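PDB 4XGN: 3-hydroxyacyl-CoA dehydrogenase from Burkholderia thailandensis, which probably catalyses the NAD-dependent oxidation of 3-hydroxyacyl-CoA to 3-ketoacyl-CoA, as a member of the short-chain dehydrogenase family. Local coordinates for residues A[83-88]-A[132-137]. Numbering follows the deposited sequence.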
loop_
_atom_site.group_PDB
_atom_site.type_symbol
_atom_site.label_atom_id
_atom_site.label_comp_id
_atom_site.label_asym_id
_atom_site.label_seq_id
_atom_site.Cartn_x
_atom_site.Cartn_y
_atom_site.Cartn_z
ATOM N N GLY A 83 -14.675 32.999 -13.934
ATOM C CA GLY A 83 -13.320 33.440 -13.685
ATOM C C GLY A 83 -12.322 32.369 -14.066
ATOM O O GLY A 83 -12.633 31.504 -14.893
ATOM N N THR A 84 -11.143 32.409 -13.480
ATOM C CA THR A 84 -10.094 31.462 -13.849
ATOM C C THR A 84 -10.259 30.209 -12.992
ATOM O O THR A 84 -10.160 30.256 -11.769
ATOM C CB THR A 84 -8.689 32.065 -13.674
ATOM O OG1 THR A 84 -8.625 33.227 -14.496
ATOM C CG2 THR A 84 -7.600 31.066 -14.115
ATOM N N LEU A 85 -10.542 29.097 -13.658
ATOM C CA LEU A 85 -10.825 27.835 -12.961
ATOM C C LEU A 85 -9.480 27.294 -12.491
ATOM O O LEU A 85 -8.670 26.937 -13.335
ATOM C CB LEU A 85 -11.488 26.867 -13.904
ATOM C CG LEU A 85 -11.670 25.408 -13.416
ATOM C CD1 LEU A 85 -12.493 25.339 -12.123
ATOM C CD2 LEU A 85 -12.242 24.520 -14.518
ATOM N N ARG A 86 -9.227 27.289 -11.178
ATOM C CA ARG A 86 -7.956 26.767 -10.632
ATOM C C ARG A 86 -8.100 25.463 -9.889
ATOM O O ARG A 86 -7.066 24.822 -9.622
ATOM C CB ARG A 86 -7.281 27.766 -9.678
ATOM C CG ARG A 86 -6.728 28.981 -10.354
ATOM C CD ARG A 86 -5.612 28.643 -11.345
ATOM N NE ARG A 86 -4.947 29.902 -11.740
ATOM C CZ ARG A 86 -4.171 30.059 -12.805
ATOM N NH1 ARG A 86 -3.907 29.069 -13.656
ATOM N NH2 ARG A 86 -3.669 31.267 -13.024
ATOM N N GLY A 87 -9.331 25.054 -9.540
ATOM C CA GLY A 87 -9.501 23.797 -8.819
ATOM C C GLY A 87 -10.790 23.108 -9.089
ATOM O O GLY A 87 -11.827 23.767 -9.300
ATOM N N LEU A 88 -10.712 21.771 -9.093
ATOM C CA LEU A 88 -11.871 20.885 -9.147
ATOM C C LEU A 88 -11.814 19.989 -7.901
ATOM O O LEU A 88 -10.730 19.462 -7.553
ATOM C CB LEU A 88 -11.854 19.997 -10.389
ATOM C CG LEU A 88 -12.815 18.802 -10.428
ATOM C CD1 LEU A 88 -14.228 19.327 -10.539
ATOM C CD2 LEU A 88 -12.529 17.887 -11.603
ATOM N N ALA A 132 -9.042 19.664 -19.323
ATOM C CA ALA A 132 -8.904 20.253 -20.645
ATOM C C ALA A 132 -9.037 21.792 -20.522
ATOM O O ALA A 132 -8.298 22.523 -21.176
ATOM C CB ALA A 132 -9.943 19.713 -21.576
ATOM N N ALA A 133 -9.941 22.260 -19.666
ATOM C CA ALA A 133 -10.130 23.706 -19.485
ATOM C C ALA A 133 -8.962 24.334 -18.737
ATOM O O ALA A 133 -8.496 25.438 -19.089
ATOM C CB ALA A 133 -11.451 23.994 -18.780
ATOM N N MET A 134 -8.480 23.664 -17.690
ATOM C CA MET A 134 -7.320 24.187 -16.945
ATOM C C MET A 134 -6.058 24.223 -17.787
ATOM O O MET A 134 -5.259 25.122 -17.631
ATOM C CB MET A 134 -7.046 23.385 -15.696
ATOM C CG MET A 134 -8.096 23.418 -14.604
ATOM S SD MET A 134 -7.698 22.027 -13.457
ATOM C CE MET A 134 -8.876 22.468 -12.178
ATOM N N ALA A 135 -5.886 23.260 -18.694
ATOM C CA ALA A 135 -4.698 23.186 -19.554
ATOM C C ALA A 135 -4.539 24.461 -20.423
ATOM O O ALA A 135 -3.435 24.784 -20.857
ATOM C CB ALA A 135 -4.788 21.967 -20.447
ATOM N N ALA A 136 -5.642 25.164 -20.645
ATOM C CA ALA A 136 -5.642 26.397 -21.391
ATOM C C ALA A 136 -5.329 27.628 -20.554
ATOM O O ALA A 136 -5.154 28.732 -21.119
ATOM C CB ALA A 136 -6.981 26.552 -22.113
ATOM N N ASN A 137 -5.244 27.497 -19.226
ATOM C CA ASN A 137 -4.947 28.629 -18.385
ATOM C C ASN A 137 -3.476 28.973 -18.541
ATOM O O ASN A 137 -2.649 28.127 -18.902
ATOM C CB ASN A 137 -5.145 28.332 -16.890
ATOM C CG ASN A 137 -6.600 28.149 -16.483
ATOM O OD1 ASN A 137 -7.514 28.681 -17.112
ATOM N ND2 ASN A 137 -6.817 27.392 -15.403
HETATM O O HOH W 1 -10.166 29.032 -16.627
#
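Leu85, in strand 85-90, and Met134, in the last turn of helix 109-135, bring the two backbones to 6.4 Å between their CA atoms, and just past the helix Asn137 turns its side chain back to the strand. Its carboxamide reaches both backbone polar groups of Leu85, the carbonyl directly and the N-H through a water: ND2 donates to Leu85 O at 2.8 Å, a bent bond (N-H...O 137°) lying close to the amide plane, while OD1 accepts from a water that itself accepts from Leu85 N. ND2 also donates to Arg145 O; two carbonyls at ND2 and the water at OD1 together hold the amide's rotation. Arg86 slides past in the opposite direction, its guanidinium turned 80° from the amide; NH1 passes 3.5 Å from Asn137 CB on its way to Glu138 O and Arg145 O, and Thr84 CG2 sits over one guanidinium face. Deeper in, the Met134 chain, extended beyond CG (chi2 165°), lays CE 3.7 Å from Gly87 CA and against Leu85 CG and Leu88 CB. This is Rossmann-fold helix-on-sheet packing: helix 109-135, the next helix after central strand 85-90, packs beside helix 69-82 on one face of the parallel sheet, toward the strand's N-terminal end, the Leu88 side chain about 11 Å from bound NAD.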